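Local coordinates for protein catechol O-methyltransferase (Niastella koreensis, PDB 7CVW) that transfers a methyl group from S-adenosyl-L-methionine to catechol-like compounds in a magnesium-dependent reaction, yielding vanillic and iso-vanillic acid in equal proportion from protocatechuic acid, at residues E20-L25 with I102-L107; L52-Q57 with A76-K81; W151-S156 with T197-T202. One frame throughout, in Å; residues are numbered along the deposited sequence.

From the N terminus, the chain passes helix 4-17 and reaches residues 20-25; contact 1 closes a long loop by bringing these against 102-107 at the end of helix 92-104. Nested inside that loop, contact 2 closes a shorter one between helix 43-55 and the turn after helix 70-76. The two are joined by a salt bridge from Asp21 to Arg77. Contact 3 follows in series and closes a separate loop from helix 145-154 to strand 199-206, outermost in the sheet within this chain. It lies across the chain's centre from contact 1, the two centres about 31 Å apart. Both contact 2 and contact 3 also touch the second subunit, whereas contact 1 stays within one chain.

Contact 1. Residues E20-L25 with I102-L107; sequences EDDALL and IDRAGL
The carboxylate of Asp22 and the guanidinium of Arg104 stand almost perpendicular, their planes 87° apart, where the start of helix 22-34 meets the Schellman-capped end of helix 92-104 on the flank of the Rossmann-like methyltransferase fold. The acid meets the arginine chain short of its charged head: Asp22 OD2 lies 3.8 Å from Arg104 CD. The nearest charged atoms are farther off, OD2 of Asp22 being 4.8 Å from NE of Arg104, and any attraction between them is probably long-range. At the guanidinium edge, in its plane, sits a water that accepts from Arg104 NH1 at 2.9 Å and donates to Ala23 O at 2.7 Å, so one water joins the Arg104 head to the first turn of helix 22-34. NH1 also bonds to Asn101 OD1, one turn back on helix 92-104. The chain of Arg104 runs extended to CD, then bends at chi3 (-67°), leaving CD as the part that faces Asp22.

In the Schellman motif Gly106 takes positive phi, its N bonds to Asp103 O, and Leu107 N bonds to Ile102 O. Beside the polar pair, Ala23 and Ala105 bring their methyls together, CB to CB at 3.7 Å, and the CA atoms of Ala23 and Ala105 are 5.1 Å apart. Leu24, pointing away from this contact, packs on Tyr70, Ile73 and Trp74 of helix 70-76. Its backbone N completes the N-cap with a nearly straight bond (162°) to Asp21 OD1 at 3.2 Å, reaching the oxygen from above the carboxylate plane.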
loop_
_atom_site.group_PDB
_atom_site.type_symbol
_atom_site.label_atom_id
_atom_site.label_comp_id
_atom_site.label_asym_id
_atom_site.label_seq_id
_atom_site.Cartn_x
_atom_site.Cartn_y
_atom_site.Cartn_z
ATOM N N GLU A 20 9.620 13.897 -10.048
ATOM C CA GLU A 20 10.522 14.455 -9.014
ATOM C C GLU A 20 10.927 15.879 -9.395
ATOM O O GLU A 20 11.603 16.053 -10.423
ATOM C CB GLU A 20 11.782 13.618 -8.915
ATOM C CG GLU A 20 11.539 12.203 -8.422
ATOM C CD GLU A 20 12.810 11.390 -8.529
ATOM O OE1 GLU A 20 13.122 10.904 -9.645
ATOM O OE2 GLU A 20 13.541 11.309 -7.512
ATOM N N ASP A 21 10.586 16.837 -8.541
ATOM C CA ASP A 21 10.975 18.260 -8.705
ATOM C C ASP A 21 12.451 18.477 -8.336
ATOM O O ASP A 21 13.172 17.520 -7.945
ATOM C CB ASP A 21 10.071 19.156 -7.866
ATOM C CG ASP A 21 10.402 19.112 -6.384
ATOM O OD1 ASP A 21 10.775 18.017 -5.874
ATOM O OD2 ASP A 21 10.340 20.173 -5.770
ATOM N N ASP A 22 12.903 19.719 -8.431
ATOM C CA ASP A 22 14.318 20.045 -8.149
ATOM C C ASP A 22 14.692 19.626 -6.720
ATOM O O ASP A 22 15.796 19.155 -6.543
ATOM C CB ASP A 22 14.589 21.542 -8.302
ATOM C CG ASP A 22 15.985 21.980 -7.876
ATOM O OD1 ASP A 22 16.942 21.544 -8.516
ATOM O OD2 ASP A 22 16.096 22.734 -6.891
ATOM N N ALA A 23 13.837 19.835 -5.715
ATOM C CA ALA A 23 14.226 19.550 -4.314
ATOM C C ALA A 23 14.487 18.050 -4.131
ATOM O O ALA A 23 15.440 17.704 -3.403
ATOM C CB ALA A 23 13.189 20.040 -3.356
ATOM N N LEU A 24 13.671 17.175 -4.726
ATOM C CA LEU A 24 13.907 15.719 -4.625
ATOM C C LEU A 24 15.174 15.339 -5.382
ATOM O O LEU A 24 15.957 14.532 -4.867
ATOM C CB LEU A 24 12.687 14.937 -5.140
ATOM C CG LEU A 24 11.508 14.940 -4.180
ATOM C CD1 LEU A 24 10.264 14.389 -4.848
ATOM C CD2 LEU A 24 11.870 14.165 -2.917
ATOM N N LEU A 25 15.344 15.833 -6.611
ATOM C CA LEU A 25 16.535 15.468 -7.406
ATOM C C LEU A 25 17.785 15.967 -6.677
ATOM O O LEU A 25 18.814 15.256 -6.694
ATOM C CB LEU A 25 16.413 16.074 -8.804
ATOM C CG LEU A 25 15.287 15.497 -9.650
ATOM C CD1 LEU A 25 15.159 16.289 -10.946
ATOM C CD2 LEU A 25 15.515 14.015 -9.914
ATOM N N ILE A 102 16.030 19.871 3.118
ATOM C CA ILE A 102 14.705 20.288 3.668
ATOM C C ILE A 102 14.532 21.807 3.468
ATOM O O ILE A 102 13.447 22.262 3.092
ATOM C CB ILE A 102 14.644 19.884 5.156
ATOM C CG1 ILE A 102 14.422 18.376 5.335
ATOM C CG2 ILE A 102 13.650 20.745 5.942
ATOM C CD1 ILE A 102 13.225 17.802 4.661
ATOM N N ASP A 103 15.595 22.570 3.676
ATOM C CA ASP A 103 15.571 24.043 3.512
ATOM C C ASP A 103 15.297 24.344 2.036
ATOM O O ASP A 103 14.451 25.219 1.749
ATOM C CB ASP A 103 16.874 24.662 4.014
ATOM C CG ASP A 103 17.122 24.587 5.517
ATOM O OD1 ASP A 103 16.204 24.226 6.262
ATOM O OD2 ASP A 103 18.265 24.890 5.925
ATOM N N ARG A 104 15.969 23.640 1.122
ATOM C CA ARG A 104 15.811 23.846 -0.336
ATOM C C ARG A 104 14.349 23.568 -0.695
ATOM O O ARG A 104 13.797 24.282 -1.558
ATOM C CB ARG A 104 16.733 22.922 -1.136
ATOM C CG ARG A 104 16.716 23.197 -2.634
ATOM C CD ARG A 104 17.556 22.233 -3.422
ATOM N NE ARG A 104 18.954 22.417 -3.094
ATOM C CZ ARG A 104 19.688 21.630 -2.296
ATOM N NH1 ARG A 104 19.189 20.534 -1.749
ATOM N NH2 ARG A 104 20.954 21.928 -2.065
ATOM N N ALA A 105 13.738 22.555 -0.077
ATOM C CA ALA A 105 12.338 22.156 -0.362
ATOM C C ALA A 105 11.347 23.134 0.304
ATOM O O ALA A 105 10.119 22.952 0.122
ATOM C CB ALA A 105 12.096 20.740 0.080
ATOM N N GLY A 106 11.812 24.125 1.067
ATOM C CA GLY A 106 10.921 25.070 1.764
ATOM C C GLY A 106 10.206 24.451 2.940
ATOM O O GLY A 106 9.125 24.936 3.295
ATOM N N LEU A 107 10.748 23.383 3.533
ATOM C CA LEU A 107 10.026 22.607 4.583
ATOM C C LEU A 107 10.620 22.875 5.967
ATOM O O LEU A 107 10.277 22.158 6.916
ATOM C CB LEU A 107 10.083 21.124 4.227
ATOM C CG LEU A 107 9.226 20.715 3.037
ATOM C CD1 LEU A 107 9.570 19.290 2.615
ATOM C CD2 LEU A 107 7.756 20.851 3.389
HETATM O O HOH W 1 16.443 19.514 -1.622
#

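Contact 2. Residues L52-Q57 with A76-K81; sequences LAQLCQ and ARALPK
Ala78 points its methyl at the flank of helix 43-55, where it meets two neighbouring residues at once. It comes nearly end-on to the methyl of Ala53, which is itself turned obliquely to the line between them, with CB of Ala53 3.6 Å from CB of Ala78. On the other, Gln54, it is the side-chain stem that touches: CG of Gln54 lies 3.9 Å from Ala78 CB. With CG turned away from its own carbonyl carbon (chi1 -65°) and the chain extended beyond, Gln54 offers this methylene to Ala78 while it also packs on Asp200 of the second subunit. The CA atoms of Gln54 and Ala78 are 5.7 Å apart, the closest between the segments. The contact is wholly apolar, and each backbone is shaped by its own bonds: Leu79 N to Ala76 O, 3.0 Å, closes a type I turn around Arg77 and Ala78, while Gln57 N to Gln54 O, 2.9 Å, belongs to a Schellman motif. Ala53 rests in addition on Ile61 and Met135, and Leu79 on Ile61, of the adjoining strands 60-64 and 133-138. Helix 43-55 thus packs beside the turn within the beta-alpha-beta crossover from strand 60-64 through helix 70-76 to strand 84-89, the first crossover of the parallel sheet in this class I methyltransferase fold.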
loop_
_atom_site.group_PDB
_atom_site.type_symbol
_atom_site.label_atom_id
_atom_site.label_comp_id
_atom_site.label_asym_id
_atom_site.label_seq_id
_atom_site.Cartn_x
_atom_site.Cartn_y
_atom_site.Cartn_z
ATOM N N LEU A 52 0.032 7.268 1.499
ATOM C CA LEU A 52 -0.340 6.686 2.809
ATOM C C LEU A 52 -0.528 7.829 3.814
ATOM O O LEU A 52 -1.473 7.781 4.591
ATOM C CB LEU A 52 0.734 5.700 3.273
ATOM C CG LEU A 52 0.796 4.379 2.520
ATOM C CD1 LEU A 52 1.993 3.562 2.963
ATOM C CD2 LEU A 52 -0.464 3.553 2.673
ATOM N N ALA A 53 0.349 8.833 3.805
ATOM C CA ALA A 53 0.225 9.976 4.735
ATOM C C ALA A 53 -1.101 10.711 4.463
ATOM O O ALA A 53 -1.784 11.080 5.407
ATOM C CB ALA A 53 1.422 10.879 4.597
ATOM N N GLN A 54 -1.470 10.881 3.201
ATOM C CA GLN A 54 -2.767 11.515 2.844
ATOM C C GLN A 54 -3.926 10.644 3.346
ATOM O O GLN A 54 -4.921 11.203 3.886
ATOM C CB GLN A 54 -2.858 11.741 1.330
ATOM C CG GLN A 54 -1.861 12.731 0.771
ATOM C CD GLN A 54 -2.028 12.855 -0.725
ATOM O OE1 GLN A 54 -3.085 13.252 -1.216
ATOM N NE2 GLN A 54 -1.002 12.486 -1.469
ATOM N N LEU A 55 -3.854 9.323 3.190
ATOM C CA LEU A 55 -4.952 8.438 3.657
ATOM C C LEU A 55 -5.091 8.545 5.177
ATOM O O LEU A 55 -6.240 8.450 5.672
ATOM C CB LEU A 55 -4.681 6.974 3.297
ATOM C CG LEU A 55 -5.123 6.476 1.928
ATOM C CD1 LEU A 55 -4.891 4.965 1.865
ATOM C CD2 LEU A 55 -6.586 6.797 1.636
ATOM N N CYS A 56 -3.983 8.723 5.894
ATOM C CA CYS A 56 -3.940 8.910 7.374
ATOM C C CYS A 56 -4.465 10.306 7.747
ATOM O O CYS A 56 -4.580 10.560 8.945
ATOM C CB CYS A 56 -2.518 8.751 7.908
ATOM S SG CYS A 56 -1.963 7.036 7.838
ATOM N N GLN A 57 -4.672 11.197 6.776
ATOM C CA GLN A 57 -4.909 12.646 7.030
ATOM C C GLN A 57 -3.865 13.115 8.043
ATOM O O GLN A 57 -4.196 13.782 9.036
ATOM C CB GLN A 57 -6.347 12.847 7.501
ATOM C CG GLN A 57 -7.343 12.349 6.464
ATOM C CD GLN A 57 -8.747 12.675 6.880
ATOM O OE1 GLN A 57 -9.304 12.049 7.777
ATOM N NE2 GLN A 57 -9.309 13.680 6.237
ATOM N N ALA A 76 6.500 14.863 4.083
ATOM C CA ALA A 76 6.186 16.198 4.653
ATOM C C ALA A 76 5.292 16.982 3.689
ATOM O O ALA A 76 4.457 17.797 4.148
ATOM C CB ALA A 76 7.462 16.946 4.926
ATOM N N ARG A 77 5.393 16.705 2.391
ATOM C CA ARG A 77 4.524 17.381 1.396
ATOM C C ARG A 77 3.056 16.955 1.531
ATOM O O ARG A 77 2.217 17.666 0.953
ATOM C CB ARG A 77 5.071 17.137 -0.006
ATOM C CG ARG A 77 6.249 18.051 -0.292
ATOM C CD ARG A 77 6.951 17.733 -1.577
ATOM N NE ARG A 77 7.917 18.761 -1.890
ATOM C CZ ARG A 77 8.785 18.711 -2.901
ATOM N NH1 ARG A 77 8.811 17.679 -3.722
ATOM N NH2 ARG A 77 9.596 19.738 -3.103
ATOM N N ALA A 78 2.715 15.908 2.289
ATOM C CA ALA A 78 1.310 15.526 2.535
ATOM C C ALA A 78 0.726 16.348 3.689
ATOM O O ALA A 78 -0.485 16.270 3.881
ATOM C CB ALA A 78 1.210 14.063 2.852
ATOM N N LEU A 79 1.548 17.027 4.486
ATOM C CA LEU A 79 1.099 17.710 5.720
ATOM C C LEU A 79 0.293 18.964 5.393
ATOM O O LEU A 79 0.567 19.648 4.405
ATOM C CB LEU A 79 2.302 18.121 6.560
ATOM C CG LEU A 79 3.124 16.993 7.175
ATOM C CD1 LEU A 79 4.401 17.567 7.776
ATOM C CD2 LEU A 79 2.346 16.244 8.228
ATOM N N PRO A 80 -0.650 19.342 6.276
ATOM C CA PRO A 80 -1.215 20.687 6.222
ATOM C C PRO A 80 -0.148 21.695 6.669
ATOM O O PRO A 80 0.898 21.295 7.177
ATOM C CB PRO A 80 -2.410 20.567 7.175
ATOM C CG PRO A 80 -1.952 19.571 8.218
ATOM C CD PRO A 80 -1.168 18.554 7.405
ATOM N N LYS A 81 -0.400 22.999 6.503
ATOM C CA LYS A 81 0.642 24.019 6.805
ATOM C C LYS A 81 0.987 24.027 8.302
ATOM O O LYS A 81 2.140 24.404 8.623
ATOM C CB LYS A 81 0.267 25.420 6.304
ATOM C CG LYS A 81 1.480 26.246 5.892
ATOM C CD LYS A 81 1.179 27.494 5.067
ATOM C CE LYS A 81 0.402 28.535 5.837
ATOM N NZ LYS A 81 -0.072 29.612 4.939
#

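Contact 3. Residues W151-S156 with T197-T202; sequences WALRLS and TAVDAT
Leu153 divides its two methyls between Val199, first residue of strand 199-206, and Ala198 just before it. CD2 of Leu153 meets CG1 of Val199 at 3.9 Å, and CD1 of Leu153 stands at a looser 4.3 Å from CB of Ala198. The leucine is in a relaxed conformation, CG opposite its own carbonyl carbon (chi1 -71°) with chi2 near 177°, which spreads the isopropyl fork toward the strand. Val199 answers with one branch: at chi1 -58° its CG1 lies beside the backbone N and serves as the touching methyl, while CG2 is wedged between N and the carbonyl carbon. The two side chains cross at about a right angle, and it is the methyl ends that meet; the nearest CA atoms, those of Leu153 and Ala198, remain 8.2 Å apart.

At the close of helix 145-154, Ala152 O is gripped twice. Ser156 OG donates to it at 2.7 Å and Leu155 N at 2.9 Å, from opposite faces of the carbonyl plane, while Ser156 N bonds to Leu153 O. This binds the outgoing chain back onto the last turn that carries Leu153.

Around this contact, Leu153 also packs on Ile162 and Val220, and Val199 on Ala218. Helix 145-154 therefore lies over strands 160-165 and 213-220 and just reaches 199-206, the outermost strand of the sheet within this chain, while Trp151 leans on helix 118-128.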
loop_
_atom_site.group_PDB
_atom_site.type_symbol
_atom_site.label_atom_id
_atom_site.label_comp_id
_atom_site.label_asym_id
_atom_site.label_seq_id
_atom_site.Cartn_x
_atom_site.Cartn_y
_atom_site.Cartn_z
ATOM N N TRP A 151 8.437 1.305 20.908
ATOM C CA TRP A 151 8.407 2.760 21.170
ATOM C C TRP A 151 7.371 3.433 20.281
ATOM O O TRP A 151 6.626 4.293 20.754
ATOM C CB TRP A 151 9.802 3.347 20.967
ATOM C CG TRP A 151 10.744 3.071 22.098
ATOM C CD1 TRP A 151 11.819 2.244 22.088
ATOM C CD2 TRP A 151 10.659 3.597 23.436
ATOM N NE1 TRP A 151 12.428 2.236 23.316
ATOM C CE2 TRP A 151 11.738 3.052 24.161
ATOM C CE3 TRP A 151 9.787 4.481 24.081
ATOM C CZ2 TRP A 151 11.977 3.348 25.501
ATOM C CZ3 TRP A 151 10.025 4.784 25.405
ATOM C CH2 TRP A 151 11.094 4.214 26.104
ATOM N N ALA A 152 7.274 3.032 19.020
ATOM C CA ALA A 152 6.285 3.596 18.081
ATOM C C ALA A 152 4.880 3.401 18.667
ATOM O O ALA A 152 4.070 4.354 18.627
ATOM C CB ALA A 152 6.440 2.975 16.717
ATOM N N LEU A 153 4.582 2.242 19.249
ATOM C CA LEU A 153 3.230 2.006 19.835
ATOM C C LEU A 153 2.974 2.978 20.991
ATOM O O LEU A 153 1.843 3.473 21.130
ATOM C CB LEU A 153 3.140 0.552 20.297
ATOM C CG LEU A 153 3.083 -0.473 19.170
ATOM C CD1 LEU A 153 3.072 -1.887 19.751
ATOM C CD2 LEU A 153 1.862 -0.268 18.309
ATOM N N ARG A 154 3.991 3.263 21.794
ATOM C CA ARG A 154 3.871 4.233 22.912
ATOM C C ARG A 154 3.556 5.634 22.365
ATOM O O ARG A 154 3.048 6.449 23.117
ATOM C CB ARG A 154 5.156 4.219 23.737
ATOM C CG ARG A 154 5.285 3.020 24.663
ATOM C CD ARG A 154 4.899 3.418 26.073
ATOM N NE ARG A 154 6.087 3.555 26.903
ATOM C CZ ARG A 154 6.224 4.400 27.918
ATOM N NH1 ARG A 154 5.254 5.245 28.237
ATOM N NH2 ARG A 154 7.354 4.408 28.599
ATOM N N LEU A 155 3.887 5.927 21.109
ATOM C CA LEU A 155 3.736 7.262 20.489
ATOM C C LEU A 155 2.587 7.247 19.469
ATOM O O LEU A 155 2.517 8.191 18.667
ATOM C CB LEU A 155 5.074 7.623 19.837
ATOM C CG LEU A 155 6.195 7.892 20.838
ATOM C CD1 LEU A 155 7.538 7.923 20.139
ATOM C CD2 LEU A 155 5.922 9.193 21.593
ATOM N N SER A 156 1.697 6.254 19.546
ATOM C CA SER A 156 0.617 6.030 18.553
ATOM C C SER A 156 -0.728 6.394 19.166
ATOM O O SER A 156 -0.813 6.481 20.410
ATOM C CB SER A 156 0.601 4.597 18.064
ATOM O OG SER A 156 1.728 4.337 17.226
ATOM N N THR A 197 -0.570 -8.369 19.057
ATOM C CA THR A 197 -2.044 -8.274 19.152
ATOM C C THR A 197 -2.489 -6.811 19.188
ATOM O O THR A 197 -3.708 -6.615 19.225
ATOM C CB THR A 197 -2.554 -9.011 20.393
ATOM O OG1 THR A 197 -1.931 -8.397 21.513
ATOM C CG2 THR A 197 -2.205 -10.479 20.368
ATOM N N ALA A 198 -1.575 -5.827 19.179
ATOM C CA ALA A 198 -1.929 -4.389 19.271
ATOM C C ALA A 198 -2.182 -3.820 17.871
ATOM O O ALA A 198 -2.608 -2.677 17.784
ATOM C CB ALA A 198 -0.827 -3.620 19.958
ATOM N N VAL A 199 -1.828 -4.549 16.809
ATOM C CA VAL A 199 -1.912 -4.008 15.424
ATOM C C VAL A 199 -2.528 -5.050 14.489
ATOM O O VAL A 199 -2.464 -6.271 14.795
ATOM C CB VAL A 199 -0.545 -3.582 14.854
ATOM C CG1 VAL A 199 0.133 -2.528 15.707
ATOM C CG2 VAL A 199 0.380 -4.769 14.606
ATOM N N ASP A 200 -3.070 -4.555 13.371
ATOM C CA ASP A 200 -3.404 -5.332 12.153
ATOM C C ASP A 200 -2.320 -5.026 11.122
ATOM O O ASP A 200 -2.020 -3.825 10.914
ATOM C CB ASP A 200 -4.779 -4.940 11.627
ATOM C CG ASP A 200 -5.896 -5.249 12.617
ATOM O OD1 ASP A 200 -5.875 -6.353 13.168
ATOM O OD2 ASP A 200 -6.773 -4.387 12.826
ATOM N N ALA A 201 -1.688 -6.036 10.542
ATOM C CA ALA A 201 -0.489 -5.773 9.721
ATOM C C ALA A 201 -0.361 -6.721 8.537
ATOM O O ALA A 201 -0.950 -7.822 8.537
ATOM C CB ALA A 201 0.745 -5.864 10.586
ATOM N N THR A 202 0.443 -6.308 7.563
ATOM C CA THR A 202 0.869 -7.152 6.433
ATOM C C THR A 202 2.307 -6.782 6.117
ATOM O O THR A 202 2.825 -5.818 6.667
ATOM C CB THR A 202 -0.046 -6.997 5.206
ATOM O OG1 THR A 202 0.267 -8.073 4.306
ATOM C CG2 THR A 202 0.119 -5.658 4.516
#